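Local coordinates for esterase D (Lactobacillus rhamnosus, PDB 3DKR), which probably hydrolyses carboxylic esters, using the catalytic triad of an alpha/beta-hydrolase fold, at residues V25-A30 with V52-F57; D67-G72 with A160-Q165; L182-T187 with L210-R215. All coordinates share one frame; numbering follows the deposited sequence.

Interaction 1 (V25-A30 with V52-F57); sequences VVLLHA and VYVPLF
In H29, CG sits between the backbone N and the carbonyl carbon (chi1 69°), which lays the imidazole against F57, whose CG is anti to its own carbonyl carbon (chi1 -76°). The edge of F57 points at the face of H29, F57 CD2 lying 3.5 Å from H29 CE1 with the planes at 53°. H29 NE2 accepts a nearly straight hydrogen bond from F57 N at 3.1 Å, though tilted out of the ring plane, and H29 ND1 donates to A30 O. Both nitrogens are engaged, which should fix the ring's rotation. Where the strands part, a water donates to L27 O and P55 O and weakly accepts from H29 N; proline, lacking an N-H, suits a place where the ladder ends. Before that, Y53 N to V25 O (2.9 Å) and L27 N to Y53 O (3.0 Å) form a parallel ladder. Beta-branched V52 packs CG1 on L27 CD1 at 3.7 Å; L28 CD2 rests on P55 CG. In this beta-alpha-beta crossover of the central sheet, helix 39-47 packs on V25, L27 and V52, helix 74-89 on V26, Y53 and F57, and strand 94-99 continues the sheet beyond 25-28.

Interaction 2 (D67-G72 with A160-Q165); sequences DILTKG and AYLPGQ
L69 and Y161 have the closest CA atoms, 6.3 Å apart, where helical segments 67-71 and 160-165 cross at 63° with their axes 9.5 Å apart. The contact joins helix 66-71 to the long helix 155-178, away from the predicted catalytic residues, and F138 of helix 134-149 touches I68, L69 and L162. L69 fills the space between the helices: its CB and CD1 lie against Y161 CB, and CD2 reaches L162 CD1 at 3.9 Å, a branched apolar end suited to a buried crossing. T70 CG2 sits over one face of the Y161 ring, 3.9 Å from its centroid, a CH-pi contact, while OG1 hydrogen-bonds weakly to L66 O, one turn back. Q165 runs extended from a CG anti to the backbone N (chi1 -174°), so that NE2 donates to I68 O, 3.0 Å away. That carbonyl lies in the amide plane, whereas the donor is tilted from the carbonyl plane. OE1 accepts from Y31 OH and touches L69 CD2 at 3.4 Å. A leucine here would probably leave I68 O and the Y31 hydroxyl without these mates. The contact combines apolar packing with a buried amide that uses both its donor and its acceptor, which distinguishes its two ends and so probably fixes its orientation.

Interaction 3 (L182-T187 with L210-R215); sequences LVKQPT and LINAAR
T187 N and R215 O are joined by one of two direct backbone hydrogen bonds between the loops, at 2.9 Å and 163°. The other runs from A214 N to K184 O at 2.8 Å and is more bent, its donor standing above the carbonyl plane. A water adds a third link, donating to V183 O and accepting from N212 N. Weaker CA-H...O contacts, K184 CA to N212 O and P186 CA to R215 O, lie among them. Threonine suits position 187 because its hydroxyl donates to Q185 O while its methyl, CG2, stays on the apolar side against L210.

The two segments lead into strands 187-192 and 216-221, adjacent parallel strands at one end of the alpha/beta-hydrolase sheet, with helix 202-209 in the connection between them. L210 to A213 forms a type I beta turn that brings segment 210-215 alongside 182-187.

Apolar contacts on the inner side involve the buried V183, T187 and L210. L210 divides its two methyls: CD2 packs on V183 CB at 3.7 Å, while CD1 meets T187 CG2 tip to tip at 3.8 Å. M108 of helix 101-113 touches all three residues. Small A213 allows the backbones to come close, with its CA 4.1 Å from K184 CA, and at the exposed rim the methyl of A214 lies beside P186 CD.

Charged and polar chains occupy the outer side. R215 extends from CG to NE and lays one guanidinium face over P186 CB; NH1 is 3.4 Å from P186 CG and also forms a salt bridge with E248. Bent at chi2 (-47°) and chi4, the K184 chain runs alongside N212, where NZ only packs against N212 CB, 3.2 Å away, and is not hydrogen-bonded to the amide, whose ND2 donates to N181 O.

Interaction 1 is the buried contact nearest the middle of the chain, its centre about 8 Å from the chain's centre. Interaction 2 (18 Å) is also largely buried though peripheral, and interaction 3 (19 Å), on the opposite side of that centre, is only partly buried. Interactions 1 and 3 each serve neighbouring parallel strands of the same sheet, one within a strand pair and the other in the loops leading into such a pair. Interaction 2 instead joins two helices outside the sheet, though its helix 66-71 follows strand 51-54 of interaction 1. Aromatic and imidazole groups distinguish the first, a buried amide the second, and backbone hydrogen bonds between loops, with exposed K184 and salt-bridged R215 at the rim, the third.

Interaction 1 (V25-A30 with V52-F57)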
ATOM      1  N   VAL A  25     -12.216  -6.606  -0.680  1.00 14.10           N
ATOM      2  CA  VAL A  25     -10.939  -6.111  -0.172  1.00 14.11           C
ATOM      3  C   VAL A  25     -10.358  -5.099  -1.147  1.00 14.77           C
ATOM      4  O   VAL A  25     -10.262  -5.381  -2.340  1.00 14.56           O
ATOM      5  CB  VAL A  25      -9.921  -7.261  -0.010  1.00 13.94           C
ATOM      6  CG1 VAL A  25      -8.643  -6.742   0.641  1.00 15.10           C
ATOM      7  CG2 VAL A  25     -10.520  -8.370   0.834  1.00 14.91           C
ATOM      8  N   VAL A  26      -9.968  -3.939  -0.630  1.00 14.08           N
ATOM      9  CA  VAL A  26      -9.256  -2.932  -1.404  1.00 14.16           C
ATOM     10  C   VAL A  26      -7.762  -3.093  -1.128  1.00 14.23           C
ATOM     11  O   VAL A  26      -7.340  -3.140   0.032  1.00 14.44           O
ATOM     12  CB  VAL A  26      -9.699  -1.503  -1.036  1.00 14.54           C
ATOM     13  CG1 VAL A  26      -8.841  -0.474  -1.749  1.00 15.16           C
ATOM     14  CG2 VAL A  26     -11.197  -1.295  -1.343  1.00 14.63           C
ATOM     15  N   LEU A  27      -6.966  -3.186  -2.204  1.00 13.99           N
ATOM     16  CA  LEU A  27      -5.505  -3.338  -2.092  1.00 13.63           C
ATOM     17  C   LEU A  27      -4.834  -2.139  -2.751  1.00 14.24           C
ATOM     18  O   LEU A  27      -5.066  -1.880  -3.931  1.00 14.25           O
ATOM     19  CB  LEU A  27      -5.016  -4.624  -2.767  1.00 13.55           C
ATOM     20  CG  LEU A  27      -5.572  -5.925  -2.186  1.00 13.26           C
ATOM     21  CD1 LEU A  27      -5.108  -7.150  -2.989  1.00 14.95           C
ATOM     22  CD2 LEU A  27      -5.215  -6.128  -0.715  1.00 14.02           C
ATOM     23  N   LEU A  28      -4.043  -1.407  -1.960  1.00 14.38           N
ATOM     24  CA  LEU A  28      -3.441  -0.131  -2.375  1.00 14.06           C
ATOM     25  C   LEU A  28      -1.927  -0.289  -2.553  1.00 13.86           C
ATOM     26  O   LEU A  28      -1.216  -0.696  -1.636  1.00 13.67           O
ATOM     27  CB  LEU A  28      -3.766   0.965  -1.362  1.00 14.30           C
ATOM     28  CG  LEU A  28      -5.264   1.172  -1.150  1.00 13.84           C
ATOM     29  CD1 LEU A  28      -5.523   2.216  -0.065  1.00 15.18           C
ATOM     30  CD2 LEU A  28      -5.976   1.599  -2.458  1.00 15.41           C
ATOM     31  N   HIS A  29      -1.444   0.016  -3.756  1.00 13.87           N
ATOM     32  CA  HIS A  29      -0.101  -0.404  -4.155  1.00 13.81           C
ATOM     33  C   HIS A  29       1.050   0.480  -3.641  1.00 14.40           C
ATOM     34  O   HIS A  29       0.834   1.406  -2.857  1.00 13.57           O
ATOM     35  CB  HIS A  29      -0.043  -0.647  -5.678  1.00 14.59           C
ATOM     36  CG  HIS A  29      -0.170   0.575  -6.542  1.00 15.03           C
ATOM     37  ND1 HIS A  29       0.863   1.483  -6.720  1.00 15.75           N
ATOM     38  CD2 HIS A  29      -1.163   0.966  -7.379  1.00 15.05           C
ATOM     39  CE1 HIS A  29       0.488   2.397  -7.599  1.00 16.92           C
ATOM     40  NE2 HIS A  29      -0.737   2.110  -8.013  1.00 16.04           N
ATOM     41  N   ALA A  30       2.263   0.152  -4.093  1.00 14.92           N
ATOM     42  CA  ALA A  30       3.492   0.824  -3.649  1.00 15.24           C
ATOM     43  C   ALA A  30       3.845   2.055  -4.468  1.00 15.67           C
ATOM     44  O   ALA A  30       3.433   2.196  -5.617  1.00 15.96           O
ATOM     45  CB  ALA A  30       4.647  -0.154  -3.713  1.00 15.85           C
ATOM     46  N   VAL A  52     -12.162  -8.362  -4.763  1.00 14.23           N
ATOM     47  CA  VAL A  52     -10.908  -7.632  -4.646  1.00 13.66           C
ATOM     48  C   VAL A  52     -10.930  -6.460  -5.624  1.00 13.94           C
ATOM     49  O   VAL A  52     -11.430  -6.610  -6.721  1.00 14.51           O
ATOM     50  CB  VAL A  52      -9.664  -8.514  -4.951  1.00 14.20           C
ATOM     51  CG1 VAL A  52      -8.387  -7.745  -4.610  1.00 14.69           C
ATOM     52  CG2 VAL A  52      -9.742  -9.839  -4.193  1.00 14.92           C
ATOM     53  N   TYR A  53     -10.406  -5.309  -5.209  1.00 14.43           N
ATOM     54  CA  TYR A  53     -10.283  -4.142  -6.080  1.00 14.62           C
ATOM     55  C   TYR A  53      -8.925  -3.513  -5.888  1.00 14.61           C
ATOM     56  O   TYR A  53      -8.544  -3.229  -4.766  1.00 14.53           O
ATOM     57  CB  TYR A  53     -11.368  -3.128  -5.777  1.00 15.80           C
ATOM     58  CG  TYR A  53     -11.370  -1.903  -6.662  1.00 17.50           C
ATOM     59  CD1 TYR A  53     -11.231  -1.999  -8.039  1.00 18.61           C
ATOM     60  CD2 TYR A  53     -11.549  -0.641  -6.114  1.00 19.31           C
ATOM     61  CE1 TYR A  53     -11.255  -0.860  -8.834  1.00 21.12           C
ATOM     62  CE2 TYR A  53     -11.592   0.486  -6.903  1.00 20.10           C
ATOM     63  CZ  TYR A  53     -11.446   0.372  -8.256  1.00 19.17           C
ATOM     64  OH  TYR A  53     -11.517   1.519  -9.031  1.00 21.66           O
ATOM     65  N   VAL A  54      -8.207  -3.346  -7.001  1.00 14.47           N
ATOM     66  CA  VAL A  54      -6.834  -2.871  -7.009  1.00 14.26           C
ATOM     67  C   VAL A  54      -6.746  -1.676  -7.957  1.00 14.62           C
ATOM     68  O   VAL A  54      -6.568  -1.843  -9.175  1.00 14.60           O
ATOM     69  CB  VAL A  54      -5.852  -3.974  -7.453  1.00 13.68           C
ATOM     70  CG1 VAL A  54      -4.420  -3.507  -7.240  1.00 15.03           C
ATOM     71  CG2 VAL A  54      -6.134  -5.268  -6.697  1.00 14.47           C
ATOM     72  N   PRO A  55      -6.925  -0.465  -7.416  1.00 14.75           N
ATOM     73  CA  PRO A  55      -6.833   0.727  -8.267  1.00 15.33           C
ATOM     74  C   PRO A  55      -5.406   1.046  -8.685  1.00 15.52           C
ATOM     75  O   PRO A  55      -4.458   0.523  -8.108  1.00 14.97           O
ATOM     76  CB  PRO A  55      -7.388   1.845  -7.380  1.00 15.55           C
ATOM     77  CG  PRO A  55      -7.147   1.387  -5.984  1.00 15.65           C
ATOM     78  CD  PRO A  55      -7.272  -0.124  -6.019  1.00 15.77           C
ATOM     79  N   LEU A  56      -5.280   1.952  -9.651  1.00 16.26           N
ATOM     80  CA  LEU A  56      -3.998   2.469 -10.104  1.00 16.80           C
ATOM     81  C   LEU A  56      -3.847   3.914  -9.631  1.00 16.09           C
ATOM     82  O   LEU A  56      -4.713   4.746  -9.898  1.00 16.66           O
ATOM     83  CB  LEU A  56      -3.946   2.443 -11.628  1.00 16.69           C
ATOM     84  CG  LEU A  56      -2.752   3.101 -12.300  1.00 17.17           C
ATOM     85  CD1 LEU A  56      -1.443   2.434 -11.941  1.00 16.93           C
ATOM     86  CD2 LEU A  56      -2.975   3.135 -13.838  1.00 18.87           C
ATOM     87  N   PHE A  57      -2.739   4.223  -8.964  1.00 15.77           N
ATOM     88  CA  PHE A  57      -2.517   5.579  -8.493  1.00 15.60           C
ATOM     89  C   PHE A  57      -2.075   6.484  -9.635  1.00 16.15           C
ATOM     90  O   PHE A  57      -1.298   6.068 -10.493  1.00 16.08           O
ATOM     91  CB  PHE A  57      -1.487   5.612  -7.363  1.00 16.05           C
ATOM     92  CG  PHE A  57      -2.020   5.136  -6.022  1.00 15.03           C
ATOM     93  CD1 PHE A  57      -3.254   5.555  -5.541  1.00 16.62           C
ATOM     94  CD2 PHE A  57      -1.258   4.287  -5.222  1.00 17.46           C
ATOM     95  CE1 PHE A  57      -3.724   5.126  -4.293  1.00 16.92           C
ATOM     96  CE2 PHE A  57      -1.737   3.860  -3.970  1.00 16.06           C
ATOM     97  CZ  PHE A  57      -2.958   4.287  -3.518  1.00 17.10           C
TER
HETATM   98  O   HOH W   1      -3.532  -0.435  -5.709  1.00 15.24           O

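Interaction 2 (D67-G72 with A160-Q165)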
ATOM      1  N   ASP A  67       6.168  10.869 -14.757  1.00 19.78           N
ATOM      2  CA  ASP A  67       4.723  10.995 -14.532  1.00 20.03           C
ATOM      3  C   ASP A  67       4.350  10.798 -13.065  1.00 18.93           C
ATOM      4  O   ASP A  67       3.392  11.423 -12.578  1.00 19.06           O
ATOM      5  CB  ASP A  67       3.944   9.990 -15.362  1.00 19.97           C
ATOM      6  CG  ASP A  67       3.918  10.338 -16.846  1.00 21.58           C
ATOM      7  OD1 ASP A  67       4.301  11.475 -17.233  1.00 21.57           O
ATOM      8  OD2 ASP A  67       3.484   9.459 -17.617  1.00 22.82           O
ATOM      9  N   ILE A  68       5.094   9.945 -12.372  1.00 18.40           N
ATOM     10  CA  ILE A  68       4.851   9.716 -10.931  1.00 18.18           C
ATOM     11  C   ILE A  68       5.033  11.020 -10.192  1.00 18.00           C
ATOM     12  O   ILE A  68       4.244  11.383  -9.304  1.00 17.71           O
ATOM     13  CB  ILE A  68       5.817   8.651 -10.346  1.00 18.28           C
ATOM     14  CG1 ILE A  68       5.531   7.275 -10.967  1.00 17.75           C
ATOM     15  CG2 ILE A  68       5.706   8.607  -8.820  1.00 18.98           C
ATOM     16  CD1 ILE A  68       6.631   6.253 -10.796  1.00 18.65           C
ATOM     17  N   LEU A  69       6.081  11.748 -10.590  1.00 18.61           N
ATOM     18  CA  LEU A  69       6.491  12.962  -9.912  1.00 19.46           C
ATOM     19  C   LEU A  69       5.694  14.182 -10.330  1.00 20.06           C
ATOM     20  O   LEU A  69       5.562  15.120  -9.546  1.00 21.29           O
ATOM     21  CB  LEU A  69       7.970  13.227 -10.198  1.00 19.52           C
ATOM     22  CG  LEU A  69       8.941  12.154  -9.704  1.00 19.69           C
ATOM     23  CD1 LEU A  69      10.324  12.310 -10.311  1.00 22.24           C
ATOM     24  CD2 LEU A  69       9.038  12.197  -8.182  1.00 22.17           C
ATOM     25  N   THR A  70       5.193  14.197 -11.567  1.00 21.16           N
ATOM     26  CA  THR A  70       4.505  15.395 -12.086  1.00 21.81           C
ATOM     27  C   THR A  70       2.983  15.276 -12.209  1.00 22.17           C
ATOM     28  O   THR A  70       2.295  16.302 -12.290  1.00 22.91           O
ATOM     29  CB  THR A  70       5.041  15.799 -13.475  1.00 22.13           C
ATOM     30  OG1 THR A  70       4.650  14.827 -14.445  1.00 22.20           O
ATOM     31  CG2 THR A  70       6.560  15.948 -13.449  1.00 23.55           C
ATOM     32  N   LYS A  71       2.460  14.048 -12.234  1.00 22.14           N
ATOM     33  CA  LYS A  71       1.021  13.821 -12.409  1.00 22.04           C
ATOM     34  C   LYS A  71       0.355  13.122 -11.220  1.00 21.70           C
ATOM     35  O   LYS A  71      -0.855  12.900 -11.238  1.00 23.35           O
ATOM     36  CB  LYS A  71       0.747  13.049 -13.703  1.00 22.49           C
ATOM     37  CG  LYS A  71       1.261  13.761 -14.947  1.00 25.69           C
ATOM     38  CD  LYS A  71       0.777  13.102 -16.217  1.00 29.51           C
ATOM     39  CE  LYS A  71       1.463  13.704 -17.439  1.00 32.26           C
ATOM     40  NZ  LYS A  71       1.556  15.194 -17.378  1.00 33.69           N
ATOM     41  N   GLY A  72       1.125  12.783 -10.191  1.00 19.90           N
ATOM     42  CA  GLY A  72       0.549  12.229  -8.967  1.00 19.30           C
ATOM     43  C   GLY A  72       1.037  13.013  -7.771  1.00 18.84           C
ATOM     44  O   GLY A  72       2.073  13.667  -7.834  1.00 18.28           O
ATOM     45  N   ALA A 160      15.413  16.807  -9.369  1.00 23.86           N
ATOM     46  CA  ALA A 160      14.713  18.087  -9.273  1.00 23.64           C
ATOM     47  C   ALA A 160      13.348  17.967  -8.607  1.00 24.02           C
ATOM     48  O   ALA A 160      12.907  18.898  -7.941  1.00 23.58           O
ATOM     49  CB  ALA A 160      14.548  18.692 -10.649  1.00 24.22           C
ATOM     50  N   TYR A 161      12.675  16.835  -8.816  1.00 24.06           N
ATOM     51  CA  TYR A 161      11.301  16.645  -8.327  1.00 24.24           C
ATOM     52  C   TYR A 161      11.190  15.679  -7.138  1.00 22.74           C
ATOM     53  O   TYR A 161      10.278  15.819  -6.304  1.00 21.54           O
ATOM     54  CB  TYR A 161      10.426  16.050  -9.427  1.00 25.76           C
ATOM     55  CG  TYR A 161       9.918  16.972 -10.514  1.00 28.82           C
ATOM     56  CD1 TYR A 161       8.841  17.832 -10.285  1.00 31.03           C
ATOM     57  CD2 TYR A 161      10.441  16.904 -11.800  1.00 31.05           C
ATOM     58  CE1 TYR A 161       8.339  18.653 -11.307  1.00 31.73           C
ATOM     59  CE2 TYR A 161       9.946  17.710 -12.825  1.00 30.65           C
ATOM     60  CZ  TYR A 161       8.897  18.579 -12.569  1.00 30.71           C
ATOM     61  OH  TYR A 161       8.414  19.372 -13.593  1.00 32.00           O
ATOM     62  N   LEU A 162      12.071  14.683  -7.082  1.00 21.31           N
ATOM     63  CA  LEU A 162      11.879  13.556  -6.143  1.00 20.71           C
ATOM     64  C   LEU A 162      11.941  13.972  -4.668  1.00 20.49           C
ATOM     65  O   LEU A 162      11.088  13.567  -3.868  1.00 20.12           O
ATOM     66  CB  LEU A 162      12.861  12.421  -6.445  1.00 20.53           C
ATOM     67  CG  LEU A 162      12.809  11.171  -5.557  1.00 21.15           C
ATOM     68  CD1 LEU A 162      11.383  10.614  -5.487  1.00 20.75           C
ATOM     69  CD2 LEU A 162      13.784  10.142  -6.098  1.00 21.16           C
ATOM     70  N   PRO A 163      12.936  14.792  -4.275  1.00 20.14           N
ATOM     71  CA  PRO A 163      12.952  15.216  -2.872  1.00 19.90           C
ATOM     72  C   PRO A 163      11.659  15.904  -2.441  1.00 19.12           C
ATOM     73  O   PRO A 163      11.169  15.675  -1.327  1.00 19.14           O
ATOM     74  CB  PRO A 163      14.149  16.177  -2.812  1.00 20.58           C
ATOM     75  CG  PRO A 163      15.027  15.723  -3.899  1.00 20.99           C
ATOM     76  CD  PRO A 163      14.087  15.353  -5.011  1.00 20.45           C
ATOM     77  N   GLY A 164      11.093  16.718  -3.326  1.00 18.59           N
ATOM     78  CA  GLY A 164       9.884  17.460  -3.019  1.00 18.63           C
ATOM     79  C   GLY A 164       8.679  16.541  -2.872  1.00 18.35           C
ATOM     80  O   GLY A 164       7.842  16.756  -1.993  1.00 18.81           O
ATOM     81  N   GLN A 165       8.592  15.517  -3.720  1.00 18.11           N
ATOM     82  CA  GLN A 165       7.472  14.573  -3.608  1.00 17.39           C
ATOM     83  C   GLN A 165       7.622  13.696  -2.374  1.00 17.43           C
ATOM     84  O   GLN A 165       6.634  13.450  -1.687  1.00 16.29           O
ATOM     85  CB  GLN A 165       7.271  13.717  -4.851  1.00 17.51           C
ATOM     86  CG  GLN A 165       6.005  12.869  -4.749  1.00 16.80           C
ATOM     87  CD  GLN A 165       5.631  12.262  -6.074  1.00 16.08           C
ATOM     88  OE1 GLN A 165       6.247  11.305  -6.505  1.00 17.79           O
ATOM     89  NE2 GLN A 165       4.640  12.851  -6.744  1.00 17.23           N
TER

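Interaction 3 (L182-T187 with L210-R215)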
ATOM      1  N   LEU A 182      -7.411   7.536  16.373  1.00 20.18           N
ATOM      2  CA  LEU A 182      -8.785   7.453  15.874  1.00 20.21           C
ATOM      3  C   LEU A 182      -9.180   6.045  15.432  1.00 20.08           C
ATOM      4  O   LEU A 182     -10.381   5.757  15.273  1.00 21.19           O
ATOM      5  CB  LEU A 182      -9.003   8.428  14.724  1.00 21.11           C
ATOM      6  CG  LEU A 182      -8.879   9.918  15.037  1.00 21.08           C
ATOM      7  CD1 LEU A 182      -9.153  10.727  13.787  1.00 22.31           C
ATOM      8  CD2 LEU A 182      -9.843  10.315  16.181  1.00 24.14           C
ATOM      9  N   VAL A 183      -8.207   5.160  15.224  1.00 19.09           N
ATOM     10  CA  VAL A 183      -8.518   3.836  14.683  1.00 18.89           C
ATOM     11  C   VAL A 183      -9.141   2.936  15.744  1.00 18.56           C
ATOM     12  O   VAL A 183      -8.519   2.644  16.759  1.00 19.25           O
ATOM     13  CB  VAL A 183      -7.280   3.117  14.133  1.00 18.18           C
ATOM     14  CG1 VAL A 183      -7.664   1.737  13.578  1.00 20.05           C
ATOM     15  CG2 VAL A 183      -6.627   3.960  13.038  1.00 19.17           C
ATOM     16  N   LYS A 184     -10.376   2.503  15.496  1.00 18.97           N
ATOM     17  CA  LYS A 184     -11.052   1.560  16.385  1.00 19.34           C
ATOM     18  C   LYS A 184     -11.064   0.123  15.847  1.00 18.67           C
ATOM     19  O   LYS A 184     -11.251  -0.838  16.609  1.00 18.44           O
ATOM     20  CB  LYS A 184     -12.492   2.010  16.614  1.00 20.83           C
ATOM     21  CG  LYS A 184     -12.667   3.390  17.239  1.00 22.84           C
ATOM     22  CD  LYS A 184     -11.799   3.652  18.453  1.00 27.44           C
ATOM     23  CE  LYS A 184     -11.949   5.101  18.944  1.00 28.15           C
ATOM     24  NZ  LYS A 184     -10.615   5.795  19.091  1.00 31.95           N
ATOM     25  N   GLN A 185     -10.876  -0.029  14.536  1.00 17.66           N
ATOM     26  CA  GLN A 185     -10.991  -1.322  13.886  1.00 17.35           C
ATOM     27  C   GLN A 185      -9.807  -2.221  14.191  1.00 17.10           C
ATOM     28  O   GLN A 185      -8.696  -1.722  14.445  1.00 17.24           O
ATOM     29  CB  GLN A 185     -11.049  -1.174  12.361  1.00 17.30           C
ATOM     30  CG  GLN A 185     -12.223  -0.381  11.825  1.00 17.03           C
ATOM     31  CD  GLN A 185     -11.907   1.078  11.594  1.00 17.97           C
ATOM     32  OE1 GLN A 185     -11.030   1.645  12.246  1.00 17.57           O
ATOM     33  NE2 GLN A 185     -12.627   1.697  10.654  1.00 18.63           N
ATOM     34  N   PRO A 186     -10.014  -3.542  14.097  1.00 17.13           N
ATOM     35  CA  PRO A 186      -8.888  -4.451  14.039  1.00 17.09           C
ATOM     36  C   PRO A 186      -7.907  -4.009  12.942  1.00 16.92           C
ATOM     37  O   PRO A 186      -8.341  -3.651  11.838  1.00 17.60           O
ATOM     38  CB  PRO A 186      -9.538  -5.792  13.673  1.00 18.00           C
ATOM     39  CG  PRO A 186     -10.935  -5.666  14.165  1.00 17.16           C
ATOM     40  CD  PRO A 186     -11.306  -4.254  14.018  1.00 17.35           C
ATOM     41  N   THR A 187      -6.620  -4.022  13.266  1.00 16.96           N
ATOM     42  CA  THR A 187      -5.570  -3.594  12.327  1.00 16.37           C
ATOM     43  C   THR A 187      -4.512  -4.673  12.148  1.00 16.64           C
ATOM     44  O   THR A 187      -4.008  -5.243  13.118  1.00 18.04           O
ATOM     45  CB  THR A 187      -4.914  -2.307  12.812  1.00 16.52           C
ATOM     46  OG1 THR A 187      -5.918  -1.310  13.008  1.00 17.46           O
ATOM     47  CG2 THR A 187      -3.867  -1.802  11.812  1.00 17.39           C
ATOM     48  N   LEU A 210      -1.513   2.539  18.019  1.00 19.10           N
ATOM     49  CA  LEU A 210      -2.906   2.127  17.779  1.00 19.09           C
ATOM     50  C   LEU A 210      -3.593   1.804  19.105  1.00 19.56           C
ATOM     51  O   LEU A 210      -4.089   0.698  19.315  1.00 19.77           O
ATOM     52  CB  LEU A 210      -2.954   0.937  16.826  1.00 19.33           C
ATOM     53  CG  LEU A 210      -2.604   1.331  15.377  1.00 18.27           C
ATOM     54  CD1 LEU A 210      -2.191   0.121  14.566  1.00 18.94           C
ATOM     55  CD2 LEU A 210      -3.749   2.072  14.718  1.00 18.22           C
ATOM     56  N   ILE A 211      -3.636   2.793  19.986  1.00 20.56           N
ATOM     57  CA  ILE A 211      -4.050   2.555  21.375  1.00 21.18           C
ATOM     58  C   ILE A 211      -5.538   2.202  21.509  1.00 21.22           C
ATOM     59  O   ILE A 211      -5.945   1.570  22.496  1.00 22.72           O
ATOM     60  CB  ILE A 211      -3.698   3.758  22.288  1.00 20.99           C
ATOM     61  CG1 ILE A 211      -4.405   5.030  21.840  1.00 21.45           C
ATOM     62  CG2 ILE A 211      -2.177   3.986  22.310  1.00 22.41           C
ATOM     63  CD1 ILE A 211      -4.304   6.149  22.882  1.00 22.91           C
ATOM     64  N   ASN A 212      -6.337   2.584  20.518  1.00 20.70           N
ATOM     65  CA  ASN A 212      -7.789   2.344  20.543  1.00 20.52           C
ATOM     66  C   ASN A 212      -8.300   1.265  19.580  1.00 20.73           C
ATOM     67  O   ASN A 212      -9.504   0.988  19.533  1.00 20.38           O
ATOM     68  CB  ASN A 212      -8.503   3.655  20.302  1.00 21.20           C
ATOM     69  CG  ASN A 212      -8.245   4.649  21.417  1.00 21.24           C
ATOM     70  OD1 ASN A 212      -8.293   4.282  22.597  1.00 25.94           O
ATOM     71  ND2 ASN A 212      -7.970   5.893  21.065  1.00 22.22           N
ATOM     72  N   ALA A 213      -7.392   0.649  18.830  1.00 20.20           N
ATOM     73  CA  ALA A 213      -7.761  -0.426  17.898  1.00 20.38           C
ATOM     74  C   ALA A 213      -8.287  -1.630  18.674  1.00 20.81           C
ATOM     75  O   ALA A 213      -7.741  -1.991  19.724  1.00 21.23           O
ATOM     76  CB  ALA A 213      -6.568  -0.843  17.047  1.00 20.36           C
ATOM     77  N   ALA A 214      -9.356  -2.240  18.168  1.00 21.16           N
ATOM     78  CA  ALA A 214      -9.918  -3.449  18.813  1.00 21.72           C
ATOM     79  C   ALA A 214      -8.878  -4.552  19.027  1.00 22.38           C
ATOM     80  O   ALA A 214      -8.898  -5.258  20.051  1.00 23.38           O
ATOM     81  CB  ALA A 214     -11.077  -3.994  18.005  1.00 21.54           C
ATOM     82  N   ARG A 215      -8.003  -4.729  18.039  1.00 22.20           N
ATOM     83  CA  ARG A 215      -6.855  -5.613  18.121  1.00 22.96           C
ATOM     84  C   ARG A 215      -5.824  -5.186  17.085  1.00 21.82           C
ATOM     85  O   ARG A 215      -6.157  -4.482  16.124  1.00 21.60           O
ATOM     86  CB  ARG A 215      -7.238  -7.078  17.900  1.00 23.19           C
ATOM     87  CG  ARG A 215      -7.655  -7.470  16.479  1.00 25.43           C
ATOM     88  CD  ARG A 215      -7.670  -9.017  16.269  1.00 26.83           C
ATOM     89  NE  ARG A 215      -8.025  -9.405  14.887  1.00 29.06           N
ATOM     90  CZ  ARG A 215      -9.254  -9.324  14.377  1.00 29.69           C
ATOM     91  NH1 ARG A 215     -10.261  -8.874  15.113  1.00 32.10           N
ATOM     92  NH2 ARG A 215      -9.483  -9.688  13.117  1.00 29.36           N
TER
HETATM   93  O   HOH W   2      -5.990   3.361  17.790  1.00 17.94           O